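Local coordinates for glycosylation Associate Protein 3 (Streptococcus agalactiae serotype V, PDB 6OYC), which forms part of the Gap123 complex of the accessory Sec system, where it probably helps prepare glycosylated adhesins for export and may bind carbohydrate, at residues Thr68-Leu78 with Asp130-Val141. Residues are numbered along the deposited sequence; the frame is centred on the assembly and turned at random.
Sequences TRYSLSLNAEL and DFTFHYLKLEEV
Leu74 and Leu136 meet on the apolar face of an antiparallel strand pair, 69-78 against 130-140, with Leu74 CD1 3.5 Å from Leu136 CD2. The same CD1 lies at the edge of the Phe133 ring, near its plane. Leu72 CD1 touches both Leu136 CB and Leu138 CB, and strands 84-91 and 118-125 cover this face through Val86, Ile121, Leu123 and Tyr119, an arrangement consistent with a beta sandwich of the galactose-binding-domain-like kind. Leu72, Phe133, Leu136 and Leu138 are buried here, whereas Ser71, Ser73, Lys137 and Glu139 on the opposite face are partly exposed and Glu77 is exposed, though Tyr135 on that face is buried. There a water bridges Ser71 OG and Ser73 OG and donates to Lys137 O at 2.8 Å, while Lys137 NZ and Glu139 OE2 form a salt bridge at 3.6 Å, both side chains also bonding Tyr176 OH.

A classic beta bulge shifts the register by one residue: His134 and Tyr135 both face Asn75, whose O accepts from His134 N at 3.0 Å and Tyr135 N at 3.2 Å, both in the carbonyl plane. With CG between the backbone N and the carbonyl carbon (chi1 58°), the Tyr135 ring reaches across to Asn75 and takes its CB over one face, a CH-pi contact of 3.7 Å from CB to the ring centroid. Tyr6 meets this ring edge-to-face, and Tyr135 OH bonds Leu198 O. The extra residue points His134 at strand 69-78, where NE2 donates to Glu77 OE1 from above the carboxylate plane, adding a side-chain bond to the backbone ones; Ser29 OG bonds ND1. The carboxylate may raise the imidazole's pKa, but a neutral ring protonated on NE2 would also fit.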
loop_
_atom_site.group_PDB
_atom_site.type_symbol
_atom_site.label_atom_id
_atom_site.label_comp_id
_atom_site.label_asym_id
_atom_site.label_seq_id
_atom_site.Cartn_x
_atom_site.Cartn_y
_atom_site.Cartn_z
ATOM N N THR C 68 -8.959 10.695 -21.596
ATOM C CA THR C 68 -8.070 11.103 -20.514
ATOM C C THR C 68 -6.751 10.338 -20.614
ATOM O O THR C 68 -6.699 9.218 -21.138
ATOM C CB THR C 68 -8.769 10.868 -19.165
ATOM O OG1 THR C 68 -9.857 11.791 -19.056
ATOM C CG2 THR C 68 -7.829 11.028 -17.939
ATOM N N ARG C 69 -5.669 10.980 -20.169
ATOM C CA ARG C 69 -4.353 10.353 -20.137
ATOM C C ARG C 69 -4.154 9.622 -18.819
ATOM O O ARG C 69 -4.499 10.139 -17.760
ATOM C CB ARG C 69 -3.239 11.387 -20.282
ATOM C CG ARG C 69 -3.184 12.137 -21.595
ATOM C CD ARG C 69 -1.898 12.991 -21.709
ATOM N NE ARG C 69 -1.744 13.942 -20.603
ATOM C CZ ARG C 69 -2.371 15.113 -20.531
ATOM N NH1 ARG C 69 -3.194 15.482 -21.503
ATOM N NH2 ARG C 69 -2.175 15.918 -19.492
ATOM N N TYR C 70 -3.552 8.443 -18.881
ATOM C CA TYR C 70 -3.209 7.713 -17.677
ATOM C C TYR C 70 -1.780 7.191 -17.750
ATOM O O TYR C 70 -1.224 6.952 -18.827
ATOM C CB TYR C 70 -4.181 6.554 -17.427
ATOM C CG TYR C 70 -5.614 6.994 -17.251
ATOM C CD1 TYR C 70 -6.133 7.282 -15.988
ATOM C CD2 TYR C 70 -6.462 7.111 -18.356
ATOM C CE1 TYR C 70 -7.467 7.678 -15.833
ATOM C CE2 TYR C 70 -7.787 7.501 -18.211
ATOM C CZ TYR C 70 -8.282 7.780 -16.952
ATOM O OH TYR C 70 -9.592 8.173 -16.835
ATOM N N SER C 71 -1.203 7.012 -16.568
ATOM C CA SER C 71 0.107 6.410 -16.386
ATOM C C SER C 71 -0.040 5.017 -15.779
ATOM O O SER C 71 -0.758 4.833 -14.787
ATOM C CB SER C 71 0.975 7.279 -15.476
ATOM O OG SER C 71 2.186 6.614 -15.189
ATOM N N LEU C 72 0.642 4.039 -16.368
ATOM C CA LEU C 72 0.711 2.690 -15.824
ATOM C C LEU C 72 2.163 2.363 -15.541
ATOM O O LEU C 72 3.016 2.501 -16.426
ATOM C CB LEU C 72 0.121 1.665 -16.780
ATOM C CG LEU C 72 0.067 0.218 -16.279
ATOM C CD1 LEU C 72 -0.942 0.094 -15.137
ATOM C CD2 LEU C 72 -0.297 -0.692 -17.442
ATOM N N SER C 73 2.436 1.939 -14.311
ATOM C CA SER C 73 3.783 1.656 -13.845
ATOM C C SER C 73 3.853 0.225 -13.343
ATOM O O SER C 73 2.902 -0.274 -12.732
ATOM C CB SER C 73 4.198 2.610 -12.718
ATOM O OG SER C 73 3.987 3.945 -13.109
ATOM N N LEU C 74 4.992 -0.418 -13.585
ATOM C CA LEU C 74 5.262 -1.763 -13.099
ATOM C C LEU C 74 6.283 -1.684 -11.973
ATOM O O LEU C 74 7.363 -1.117 -12.146
ATOM C CB LEU C 74 5.773 -2.657 -14.226
ATOM C CG LEU C 74 6.353 -4.020 -13.835
ATOM C CD1 LEU C 74 5.273 -5.015 -13.415
ATOM C CD2 LEU C 74 7.148 -4.573 -14.994
ATOM N N ASN C 75 5.934 -2.233 -10.826
ATOM C CA ASN C 75 6.862 -2.391 -9.715
ATOM C C ASN C 75 7.129 -3.883 -9.565
ATOM O O ASN C 75 6.283 -4.615 -9.045
ATOM C CB ASN C 75 6.299 -1.784 -8.432
ATOM C CG ASN C 75 7.369 -1.559 -7.388
ATOM O OD1 ASN C 75 8.262 -2.397 -7.216
ATOM N ND2 ASN C 75 7.304 -0.420 -6.696
ATOM N N ALA C 76 8.307 -4.319 -10.025
ATOM C CA ALA C 76 8.749 -5.706 -9.975
ATOM C C ALA C 76 10.272 -5.741 -9.871
ATOM O O ALA C 76 10.951 -4.743 -10.111
ATOM C CB ALA C 76 8.284 -6.497 -11.208
ATOM N N GLU C 77 10.811 -6.910 -9.514
ATOM C CA GLU C 77 12.249 -7.125 -9.392
ATOM C C GLU C 77 12.635 -8.301 -10.268
ATOM O O GLU C 77 12.114 -9.403 -10.071
ATOM C CB GLU C 77 12.651 -7.413 -7.936
ATOM C CG GLU C 77 12.671 -6.214 -7.012
ATOM C CD GLU C 77 12.635 -6.602 -5.546
ATOM O OE1 GLU C 77 11.750 -6.101 -4.823
ATOM O OE2 GLU C 77 13.488 -7.400 -5.105
ATOM N N LEU C 78 13.574 -8.095 -11.192
ATOM C CA LEU C 78 13.962 -9.171 -12.103
ATOM C C LEU C 78 15.338 -8.902 -12.701
ATOM O O LEU C 78 15.881 -7.800 -12.593
ATOM C CB LEU C 78 12.932 -9.354 -13.220
ATOM C CG LEU C 78 12.595 -8.208 -14.182
ATOM C CD1 LEU C 78 11.761 -8.756 -15.330
ATOM C CD2 LEU C 78 11.851 -7.073 -13.500
ATOM N N ASP C 130 12.965 -16.118 -13.196
ATOM C CA ASP C 130 12.740 -15.712 -11.818
ATOM C C ASP C 130 12.390 -14.236 -11.790
ATOM O O ASP C 130 13.089 -13.420 -12.394
ATOM C CB ASP C 130 13.969 -15.909 -10.924
ATOM C CG ASP C 130 14.507 -17.301 -10.965
ATOM O OD1 ASP C 130 15.177 -17.634 -11.960
ATOM O OD2 ASP C 130 14.302 -18.055 -9.988
ATOM N N PHE C 131 11.329 -13.901 -11.062
ATOM C CA PHE C 131 11.034 -12.512 -10.749
ATOM C C PHE C 131 10.149 -12.447 -9.509
ATOM O O PHE C 131 9.494 -13.429 -9.136
ATOM C CB PHE C 131 10.375 -11.801 -11.938
ATOM C CG PHE C 131 9.006 -12.339 -12.301
ATOM C CD1 PHE C 131 7.873 -11.895 -11.637
ATOM C CD2 PHE C 131 8.859 -13.262 -13.314
ATOM C CE1 PHE C 131 6.623 -12.379 -11.973
ATOM C CE2 PHE C 131 7.602 -13.749 -13.659
ATOM C CZ PHE C 131 6.490 -13.312 -12.989
ATOM N N THR C 132 10.128 -11.260 -8.885
ATOM C CA THR C 132 9.203 -10.921 -7.809
ATOM C C THR C 132 8.335 -9.765 -8.277
ATOM O O THR C 132 8.843 -8.671 -8.535
ATOM C CB THR C 132 9.932 -10.533 -6.516
ATOM O OG1 THR C 132 10.663 -11.657 -6.018
ATOM C CG2 THR C 132 8.925 -10.088 -5.447
ATOM N N PHE C 133 7.033 -10.003 -8.378
ATOM C CA PHE C 133 6.076 -8.974 -8.758
ATOM C C PHE C 133 5.483 -8.346 -7.505
ATOM O O PHE C 133 5.062 -9.060 -6.586
ATOM C CB PHE C 133 4.965 -9.555 -9.632
ATOM C CG PHE C 133 3.848 -8.588 -9.910
ATOM C CD1 PHE C 133 3.959 -7.658 -10.939
ATOM C CD2 PHE C 133 2.693 -8.593 -9.133
ATOM C CE1 PHE C 133 2.930 -6.759 -11.192
ATOM C CE2 PHE C 133 1.670 -7.709 -9.380
ATOM C CZ PHE C 133 1.780 -6.791 -10.412
ATOM N N HIS C 134 5.441 -7.018 -7.474
ATOM C CA HIS C 134 4.860 -6.289 -6.348
ATOM C C HIS C 134 3.487 -5.733 -6.690
ATOM O O HIS C 134 2.505 -6.061 -6.021
ATOM C CB HIS C 134 5.796 -5.158 -5.894
ATOM C CG HIS C 134 7.134 -5.650 -5.451
ATOM N ND1 HIS C 134 7.288 -6.500 -4.376
ATOM C CD2 HIS C 134 8.373 -5.451 -5.958
ATOM C CE1 HIS C 134 8.569 -6.790 -4.229
ATOM N NE2 HIS C 134 9.248 -6.170 -5.177
ATOM N N TYR C 135 3.399 -4.891 -7.717
ATOM C CA TYR C 135 2.125 -4.268 -8.048
ATOM C C TYR C 135 2.255 -3.498 -9.351
ATOM O O TYR C 135 3.353 -3.264 -9.868
ATOM C CB TYR C 135 1.632 -3.335 -6.934
ATOM C CG TYR C 135 2.573 -2.207 -6.572
ATOM C CD1 TYR C 135 2.709 -1.088 -7.392
ATOM C CD2 TYR C 135 3.308 -2.245 -5.384
ATOM C CE1 TYR C 135 3.561 -0.037 -7.046
ATOM C CE2 TYR C 135 4.163 -1.198 -5.029
ATOM C CZ TYR C 135 4.289 -0.101 -5.860
ATOM O OH TYR C 135 5.142 0.928 -5.506
ATOM N N LEU C 136 1.107 -3.101 -9.870
ATOM C CA LEU C 136 1.029 -2.085 -10.897
ATOM C C LEU C 136 0.373 -0.858 -10.286
ATOM O O LEU C 136 -0.428 -0.972 -9.349
ATOM C CB LEU C 136 0.231 -2.562 -12.107
ATOM C CG LEU C 136 0.655 -3.849 -12.825
ATOM C CD1 LEU C 136 -0.302 -4.107 -13.957
ATOM C CD2 LEU C 136 2.058 -3.763 -13.383
ATOM N N LYS C 137 0.727 0.317 -10.812
ATOM C CA LYS C 137 0.113 1.577 -10.407
ATOM C C LYS C 137 -0.481 2.264 -11.628
ATOM O O LYS C 137 0.225 2.535 -12.609
ATOM C CB LYS C 137 1.121 2.493 -9.709
ATOM C CG LYS C 137 0.522 3.759 -9.106
ATOM C CD LYS C 137 1.580 4.506 -8.300
ATOM C CE LYS C 137 1.114 5.879 -7.893
ATOM N NZ LYS C 137 2.241 6.702 -7.362
ATOM N N LEU C 138 -1.776 2.551 -11.555
ATOM C CA LEU C 138 -2.518 3.208 -12.617
ATOM C C LEU C 138 -3.084 4.519 -12.075
ATOM O O LEU C 138 -3.844 4.511 -11.097
ATOM C CB LEU C 138 -3.638 2.290 -13.115
ATOM C CG LEU C 138 -4.609 2.828 -14.156
ATOM C CD1 LEU C 138 -3.857 3.074 -15.466
ATOM C CD2 LEU C 138 -5.738 1.826 -14.355
ATOM N N GLU C 139 -2.722 5.637 -12.706
ATOM C CA GLU C 139 -3.161 6.944 -12.240
ATOM C C GLU C 139 -3.355 7.877 -13.426
ATOM O O GLU C 139 -2.680 7.757 -14.454
ATOM C CB GLU C 139 -2.145 7.556 -11.274
ATOM C CG GLU C 139 -0.733 7.455 -11.810
ATOM C CD GLU C 139 0.306 8.011 -10.855
ATOM O OE1 GLU C 139 0.002 9.024 -10.179
ATOM O OE2 GLU C 139 1.420 7.432 -10.786
ATOM N N GLU C 140 -4.257 8.834 -13.264
ATOM C CA GLU C 140 -4.393 9.845 -14.298
ATOM C C GLU C 140 -3.253 10.844 -14.194
ATOM O O GLU C 140 -2.656 11.036 -13.133
ATOM C CB GLU C 140 -5.748 10.552 -14.232
ATOM C CG GLU C 140 -6.065 11.227 -12.939
ATOM C CD GLU C 140 -7.471 11.811 -12.940
ATOM O OE1 GLU C 140 -8.250 11.462 -12.027
ATOM O OE2 GLU C 140 -7.798 12.597 -13.865
ATOM N N VAL C 141 -2.929 11.439 -15.328
ATOM C CA VAL C 141 -1.796 12.339 -15.448
ATOM C C VAL C 141 -2.303 13.762 -15.252
ATOM O O VAL C 141 -3.175 14.227 -15.997
ATOM C CB VAL C 141 -1.114 12.175 -16.811
ATOM C CG1 VAL C 141 0.014 13.160 -16.945
ATOM C CG2 VAL C 141 -0.613 10.754 -16.962
HETATM O O HOH W 1 1.720 4.896 -12.917
#